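Local coordinates for UPF0434 family protein (Haloferax volcanii, PDB 6F5Z), which probably acts as a Trm112-type methyltransferase activator, captured here as the partner subunit in a complex with a putative methyltransferase, at residues 10-15 with 42-47; 14-19 with 36-41. One frame throughout, in Å; residues are numbered along the deposited sequence.

Contact 1. Residues 10-15 with 42-47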
ATOM      1  N   CYS C  10      13.635  12.166  22.027  1.00 15.83           N
ATOM      2  CA  CYS C  10      14.882  12.899  21.985  1.00 17.19           C
ATOM      3  C   CYS C  10      14.607  14.366  21.860  1.00 17.72           C
ATOM      4  O   CYS C  10      13.477  14.792  21.610  1.00 16.90           O
ATOM      5  CB  CYS C  10      15.763  12.403  20.849  1.00 18.23           C
ATOM      6  SG  CYS C  10      15.053  12.711  19.219  1.00 21.62           S
ATOM      7  N   ASP C  11      15.646  15.193  22.105  1.00 15.73           N
ATOM      8  CA  ASP C  11      15.479  16.614  21.980  1.00 15.41           C
ATOM      9  C   ASP C  11      15.120  16.951  20.525  1.00 16.35           C
ATOM     10  O   ASP C  11      15.834  16.553  19.633  1.00 17.86           O
ATOM     11  CB  ASP C  11      16.797  17.300  22.358  1.00 16.87           C
ATOM     12  CG  ASP C  11      16.705  18.788  22.590  1.00 20.59           C
ATOM     13  OD1 ASP C  11      15.941  19.473  21.856  1.00 19.48           O
ATOM     14  OD2 ASP C  11      17.450  19.297  23.458  1.00 18.24           O
ATOM     15  N   PRO C  12      13.999  17.623  20.256  1.00 16.71           N
ATOM     16  CA  PRO C  12      13.651  17.923  18.848  1.00 17.15           C
ATOM     17  C   PRO C  12      14.657  18.811  18.151  1.00 22.24           C
ATOM     18  O   PRO C  12      14.751  18.743  16.928  1.00 22.24           O
ATOM     19  CB  PRO C  12      12.302  18.633  18.960  1.00 19.45           C
ATOM     20  CG  PRO C  12      12.259  19.198  20.373  1.00 23.52           C
ATOM     21  CD  PRO C  12      12.993  18.160  21.200  1.00 18.33           C
ATOM     22  N   LEU C  13      15.459  19.597  18.917  1.00 18.11           N
ATOM     23  CA  LEU C  13      16.384  20.521  18.242  1.00 18.79           C
ATOM     24  C   LEU C  13      17.537  19.827  17.564  1.00 22.04           C
ATOM     25  O   LEU C  13      17.867  20.174  16.439  1.00 23.52           O
ATOM     26  CB  LEU C  13      16.948  21.525  19.237  1.00 19.37           C
ATOM     27  CG  LEU C  13      15.972  22.556  19.782  1.00 24.05           C
ATOM     28  CD1 LEU C  13      16.593  23.310  20.923  1.00 25.06           C
ATOM     29  CD2 LEU C  13      15.558  23.554  18.695  1.00 26.97           C
ATOM     30  N   ASP C  14      18.169  18.869  18.243  1.00 18.71           N
ATOM     31  CA  ASP C  14      19.373  18.222  17.717  1.00 17.72           C
ATOM     32  C   ASP C  14      19.387  16.698  17.864  1.00 21.99           C
ATOM     33  O   ASP C  14      20.394  16.027  17.550  1.00 22.19           O
ATOM     34  CB  ASP C  14      20.622  18.842  18.393  1.00 19.42           C
ATOM     35  CG  ASP C  14      20.703  18.500  19.867  1.00 24.39           C
ATOM     36  OD1 ASP C  14      19.704  17.985  20.419  1.00 22.04           O
ATOM     37  OD2 ASP C  14      21.785  18.699  20.467  1.00 26.00           O
ATOM     38  N   LYS C  15      18.254  16.138  18.306  1.00 18.58           N
ATOM     39  CA  LYS C  15      18.077  14.690  18.431  1.00 18.38           C
ATOM     40  C   LYS C  15      18.956  14.046  19.485  1.00 22.81           C
ATOM     41  O   LYS C  15      19.145  12.830  19.480  1.00 23.62           O
ATOM     42  CB  LYS C  15      18.214  13.943  17.058  1.00 21.75           C
ATOM     43  CG  LYS C  15      17.545  14.644  15.867  1.00 22.38           C
ATOM     44  CD  LYS C  15      16.099  15.067  16.104  1.00 19.52           C
ATOM     45  CE  LYS C  15      15.593  15.767  14.881  1.00 23.12           C
ATOM     46  NZ  LYS C  15      14.324  16.429  15.147  1.00 21.35           N
ATOM     47  N   GLU C  42      17.729  22.708  26.927  1.00 16.52           N
ATOM     48  CA  GLU C  42      16.322  23.126  26.826  1.00 16.47           C
ATOM     49  C   GLU C  42      15.443  22.238  27.736  1.00 18.60           C
ATOM     50  O   GLU C  42      15.699  21.049  27.905  1.00 19.77           O
ATOM     51  CB  GLU C  42      15.831  23.091  25.363  1.00 18.84           C
ATOM     52  CG  GLU C  42      16.524  24.125  24.479  1.00 24.84           C
ATOM     53  CD  GLU C  42      16.346  25.607  24.777  1.00 32.65           C
ATOM     54  OE1 GLU C  42      15.424  25.980  25.539  1.00 30.83           O
ATOM     55  OE2 GLU C  42      17.123  26.404  24.198  1.00 32.70           O
ATOM     56  N   VAL C  43      14.454  22.858  28.376  1.00 17.82           N
ATOM     57  CA  VAL C  43      13.559  22.192  29.316  1.00 17.84           C
ATOM     58  C   VAL C  43      12.205  22.005  28.641  1.00 18.21           C
ATOM     59  O   VAL C  43      11.570  22.993  28.280  1.00 19.87           O
ATOM     60  CB  VAL C  43      13.436  22.981  30.647  1.00 21.61           C
ATOM     61  CG1 VAL C  43      12.447  22.280  31.601  1.00 21.64           C
ATOM     62  CG2 VAL C  43      14.811  23.147  31.317  1.00 22.33           C
ATOM     63  N   TYR C  44      11.768  20.750  28.504  1.00 16.19           N
ATOM     64  CA  TYR C  44      10.489  20.370  27.879  1.00 16.18           C
ATOM     65  C   TYR C  44       9.593  19.874  29.009  1.00 16.65           C
ATOM     66  O   TYR C  44       9.841  18.794  29.568  1.00 17.98           O
ATOM     67  CB  TYR C  44      10.739  19.305  26.813  1.00 16.44           C
ATOM     68  CG  TYR C  44      11.671  19.833  25.738  1.00 15.40           C
ATOM     69  CD1 TYR C  44      11.208  20.711  24.759  1.00 17.67           C
ATOM     70  CD2 TYR C  44      13.007  19.437  25.682  1.00 16.48           C
ATOM     71  CE1 TYR C  44      12.054  21.208  23.775  1.00 16.44           C
ATOM     72  CE2 TYR C  44      13.857  19.906  24.677  1.00 16.89           C
ATOM     73  CZ  TYR C  44      13.373  20.796  23.726  1.00 17.76           C
ATOM     74  OH  TYR C  44      14.165  21.313  22.713  1.00 18.65           O
ATOM     75  N   PRO C  45       8.576  20.655  29.409  1.00 15.34           N
ATOM     76  CA  PRO C  45       7.785  20.247  30.582  1.00 15.29           C
ATOM     77  C   PRO C  45       6.843  19.106  30.302  1.00 18.01           C
ATOM     78  O   PRO C  45       6.326  18.994  29.194  1.00 16.92           O
ATOM     79  CB  PRO C  45       7.014  21.515  30.938  1.00 17.28           C
ATOM     80  CG  PRO C  45       6.796  22.194  29.591  1.00 19.55           C
ATOM     81  CD  PRO C  45       8.088  21.917  28.821  1.00 15.69           C
ATOM     82  N   ILE C  46       6.560  18.301  31.329  1.00 15.23           N
ATOM     83  CA  ILE C  46       5.540  17.247  31.260  1.00 13.95           C
ATOM     84  C   ILE C  46       4.455  17.757  32.179  1.00 17.33           C
ATOM     85  O   ILE C  46       4.714  17.973  33.376  1.00 16.75           O
ATOM     86  CB  ILE C  46       6.078  15.906  31.759  1.00 15.56           C
ATOM     87  CG1 ILE C  46       7.273  15.444  30.890  1.00 14.81           C
ATOM     88  CG2 ILE C  46       4.962  14.874  31.813  1.00 16.54           C
ATOM     89  CD1 ILE C  46       8.106  14.237  31.475  1.00 18.04           C
ATOM     90  N   GLU C  47       3.276  18.033  31.605  1.00 15.77           N
ATOM     91  CA  GLU C  47       2.199  18.699  32.300  1.00 15.30           C
ATOM     92  C   GLU C  47       0.999  17.828  32.251  1.00 18.45           C
ATOM     93  O   GLU C  47       0.504  17.540  31.162  1.00 17.57           O
ATOM     94  CB  GLU C  47       1.904  20.053  31.625  1.00 17.99           C
ATOM     95  CG  GLU C  47       3.133  20.940  31.558  1.00 20.50           C
ATOM     96  CD  GLU C  47       2.978  22.142  30.649  1.00 31.57           C
ATOM     97  OE1 GLU C  47       2.301  22.051  29.601  1.00 25.41           O
ATOM     98  OE2 GLU C  47       3.494  23.209  31.031  1.00 37.79           O
TER

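Contact 2. Residues 14-19 with 36-41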
ATOM      1  N   ASP C  14      18.169  18.869  18.243  1.00 18.71           N
ATOM      2  CA  ASP C  14      19.373  18.222  17.717  1.00 17.72           C
ATOM      3  C   ASP C  14      19.387  16.698  17.864  1.00 21.99           C
ATOM      4  O   ASP C  14      20.394  16.027  17.550  1.00 22.19           O
ATOM      5  CB  ASP C  14      20.622  18.842  18.393  1.00 19.42           C
ATOM      6  CG  ASP C  14      20.703  18.500  19.867  1.00 24.39           C
ATOM      7  OD1 ASP C  14      19.704  17.985  20.419  1.00 22.04           O
ATOM      8  OD2 ASP C  14      21.785  18.699  20.467  1.00 26.00           O
ATOM      9  N   LYS C  15      18.254  16.138  18.306  1.00 18.58           N
ATOM     10  CA  LYS C  15      18.077  14.690  18.431  1.00 18.38           C
ATOM     11  C   LYS C  15      18.956  14.046  19.485  1.00 22.81           C
ATOM     12  O   LYS C  15      19.145  12.830  19.480  1.00 23.62           O
ATOM     13  CB  LYS C  15      18.214  13.943  17.058  1.00 21.75           C
ATOM     14  CG  LYS C  15      17.545  14.644  15.867  1.00 22.38           C
ATOM     15  CD  LYS C  15      16.099  15.067  16.104  1.00 19.52           C
ATOM     16  CE  LYS C  15      15.593  15.767  14.881  1.00 23.12           C
ATOM     17  NZ  LYS C  15      14.324  16.429  15.147  1.00 21.35           N
ATOM     18  N   SER C  16      19.416  14.850  20.450  1.00 19.01           N
ATOM     19  CA  SER C  16      20.231  14.339  21.532  1.00 18.37           C
ATOM     20  C   SER C  16      19.360  13.778  22.658  1.00 19.30           C
ATOM     21  O   SER C  16      18.137  13.956  22.694  1.00 19.47           O
ATOM     22  CB  SER C  16      21.159  15.439  22.046  1.00 20.02           C
ATOM     23  OG  SER C  16      20.392  16.571  22.404  1.00 23.66           O
ATOM     24  N   GLU C  17      20.009  13.102  23.596  1.00 19.60           N
ATOM     25  CA  GLU C  17      19.345  12.478  24.721  1.00 19.00           C
ATOM     26  C   GLU C  17      18.706  13.512  25.646  1.00 20.62           C
ATOM     27  O   GLU C  17      19.252  14.606  25.825  1.00 19.68           O
ATOM     28  CB  GLU C  17      20.409  11.658  25.505  1.00 20.93           C
ATOM     29  CG  GLU C  17      19.855  10.670  26.523  1.00 36.08           C
ATOM     30  CD  GLU C  17      19.098   9.454  26.003  1.00 69.97           C
ATOM     31  OE1 GLU C  17      18.378   8.828  26.814  1.00 73.65           O
ATOM     32  OE2 GLU C  17      19.228   9.118  24.803  1.00 67.84           O
ATOM     33  N   LEU C  18      17.553  13.136  26.250  1.00 17.26           N
ATOM     34  CA  LEU C  18      16.875  13.941  27.259  1.00 17.24           C
ATOM     35  C   LEU C  18      17.067  13.274  28.610  1.00 18.88           C
ATOM     36  O   LEU C  18      17.028  12.043  28.730  1.00 19.72           O
ATOM     37  CB  LEU C  18      15.352  14.011  26.997  1.00 16.49           C
ATOM     38  CG  LEU C  18      14.997  14.711  25.689  1.00 17.86           C
ATOM     39  CD1 LEU C  18      13.582  14.262  25.223  1.00 17.93           C
ATOM     40  CD2 LEU C  18      15.038  16.246  25.819  1.00 16.85           C
ATOM     41  N   GLU C  19      17.184  14.090  29.641  1.00 16.51           N
ATOM     42  CA  GLU C  19      17.237  13.640  31.023  1.00 17.89           C
ATOM     43  C   GLU C  19      15.819  13.839  31.566  1.00 18.97           C
ATOM     44  O   GLU C  19      15.266  14.919  31.439  1.00 19.00           O
ATOM     45  CB  GLU C  19      18.232  14.533  31.808  1.00 20.40           C
ATOM     46  CG  GLU C  19      18.290  14.301  33.311  1.00 31.62           C
ATOM     47  CD  GLU C  19      18.765  15.484  34.145  1.00 63.25           C
ATOM     48  OE1 GLU C  19      18.339  15.585  35.318  1.00 59.33           O
ATOM     49  OE2 GLU C  19      19.548  16.314  33.626  1.00 57.15           O
ATOM     50  N   ILE C  36      14.938  17.235  29.948  1.00 15.76           N
ATOM     51  CA  ILE C  36      15.950  18.267  29.752  1.00 16.38           C
ATOM     52  C   ILE C  36      16.977  17.846  28.738  1.00 18.02           C
ATOM     53  O   ILE C  36      17.545  16.769  28.855  1.00 18.04           O
ATOM     54  CB  ILE C  36      16.614  18.609  31.111  1.00 19.89           C
ATOM     55  CG1 ILE C  36      15.564  19.043  32.159  1.00 20.43           C
ATOM     56  CG2 ILE C  36      17.677  19.719  30.914  1.00 20.54           C
ATOM     57  CD1 ILE C  36      16.090  19.197  33.580  1.00 28.72           C
ATOM     58  N   GLY C  37      17.190  18.696  27.730  1.00 17.07           N
ATOM     59  CA  GLY C  37      18.185  18.422  26.711  1.00 17.43           C
ATOM     60  C   GLY C  37      19.582  18.342  27.314  1.00 19.89           C
ATOM     61  O   GLY C  37      20.041  19.321  27.902  1.00 20.55           O
ATOM     62  N   THR C  38      20.244  17.187  27.184  1.00 18.71           N
ATOM     63  CA  THR C  38      21.604  16.967  27.732  1.00 17.97           C
ATOM     64  C   THR C  38      22.667  17.809  27.013  1.00 22.25           C
ATOM     65  O   THR C  38      23.796  17.922  27.530  1.00 22.58           O
ATOM     66  CB  THR C  38      21.976  15.480  27.667  1.00 21.77           C
ATOM     67  OG1 THR C  38      21.918  15.060  26.315  1.00 21.20           O
ATOM     68  CG2 THR C  38      21.080  14.584  28.588  1.00 21.64           C
ATOM     69  N   VAL C  39      22.352  18.331  25.812  1.00 17.14           N
ATOM     70  CA  VAL C  39      23.288  19.150  25.035  1.00 15.82           C
ATOM     71  C   VAL C  39      22.804  20.575  24.959  1.00 18.67           C
ATOM     72  O   VAL C  39      23.588  21.514  25.178  1.00 18.58           O
ATOM     73  CB  VAL C  39      23.474  18.538  23.617  1.00 20.32           C
ATOM     74  CG1 VAL C  39      24.376  19.402  22.738  1.00 21.65           C
ATOM     75  CG2 VAL C  39      24.007  17.110  23.685  1.00 20.31           C
ATOM     76  N   THR C  40      21.519  20.775  24.637  1.00 17.15           N
ATOM     77  CA  THR C  40      20.999  22.137  24.468  1.00 17.22           C
ATOM     78  C   THR C  40      20.634  22.834  25.780  1.00 18.49           C
ATOM     79  O   THR C  40      20.464  24.056  25.784  1.00 19.06           O
ATOM     80  CB  THR C  40      19.697  22.105  23.616  1.00 19.54           C
ATOM     81  OG1 THR C  40      18.688  21.408  24.365  1.00 19.16           O
ATOM     82  CG2 THR C  40      19.906  21.449  22.263  1.00 19.64           C
ATOM     83  N   GLY C  41      20.356  22.044  26.813  1.00 17.82           N
ATOM     84  CA  GLY C  41      19.881  22.493  28.122  1.00 17.67           C
ATOM     85  C   GLY C  41      18.418  22.919  28.080  1.00 19.09           C
ATOM     86  O   GLY C  41      17.888  23.425  29.077  1.00 19.63           O
TER
HETATM   87  O   HOH W   1      19.894  18.397  24.179  1.00 20.08           O

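Contact 1. Residues 10-15 with 42-47
Tyr44 reaches out from strand 43-47 and drives its hydroxyl into the loop at Asp11, where Tyr44 OH donates a 2.7 Å hydrogen bond to Asp11 OD1. The carboxylate stands almost perpendicular to the ring, the two planes 84° apart, and the phenol meets OD1 from above the carboxylate plane. From the other face of that plane the backbone N of Leu13 also donates to OD1, at 3.0 Å, closing an Asx turn, so one oxygen is gripped twice. OD2 lies at the ring edge, in its plane, and is bonded in turn to the hydroxyl of Thr40. With both carboxylate oxygens held, rotation about the CB–CG bond of Asp11 is probably restrained. Pro12 completes the tight part: its CD makes an off-centre CH-pi contact, 4.2 Å from the centroid of the Tyr44 ring, and stands 3.7 Å from CZ. The buried tyrosine thereby pins a loop without regular structure to the antiparallel sheet of this Trm112-like protein, whose family belongs to the zinc beta-ribbon clan. The loop's own backbone is closed by Lys15 N bonding to Asp11 O. Toward solvent the fit is looser. Leu13, exposed, extends CD1 to 3.6 Å from CG of Glu42, the two side chains crossing at about a right angle, and the same methyl comes within 3.6 Å of Tyr44 OH. The first torsion of Glu42 (chi1 -66°) brings CG to this methyl, and the chain bends beyond it. The loop also meets the methyltransferase chain, where Pro12 packs on Pro98 and Lys15 NZ forms salt bridges with Asp96 and Glu125, all three of that chain.

Contact 2. Residues 14-19 with 36-41
Glu17 O receives two bonds from Thr38, one from the hydroxyl OG1 at 2.7 Å and one from the backbone N at 3.1 Å. The backbone N sits nearly in line with the C=O bond, with a C=O...N angle of 161°, whereas the hydroxyl comes in tilted from the carbonyl plane. Thr38 can chelate this oxygen because its OG1 sits between the backbone N and the carbonyl carbon (chi1 59°), on the same side as its N-H. Next along the strands, Glu19 and Ile36 form an antiparallel hydrogen-bonded pair, N to O at 2.8 Å in each direction, and Leu18 faces Gly37 in the non-hydrogen-bonded pair beside it. Nearer the loop, Asp14 OD1 takes the N-H of Ser16 in an Asx turn and also its hydroxyl. A water donates to Ser16 OG and accepts from Thr40 N, bridging the segments. Around these bonds the side chains pack: Val39 CG2 lies 3.7 Å from Ser16 CB, and its CG1 is 3.5 Å from Asp14 OD2. Leu18 CD2 rests 3.8 Å from Gly37 N. Strand 18-22 borders the four-stranded antiparallel sheet within this chain, and strand 33-37 separates it from strand 43-47.

In the fold
Contacts 1 and 2 lie side by side, their centres about 7 Å apart, and share Asp14 and Lys15 in the loop that leads into strand 18-22. Two polar links join them: Asp11 OD2 to Thr40 OG1 at 2.6 Å, and Glu42 O to Gly37 N at 2.8 Å, both probable hydrogen bonds. The first ties the loop to the turn 38-41, while the second holds the two ends of that turn together where strand 33-37 gives way to strand 43-47. Cys10, Pro12 and Lys15 of this loop meet the partner methyltransferase, so the loop that both contacts anchor is also part of the interface. A glycerol, probably from crystallisation, lies about 4 Å from the Leu18 side chain.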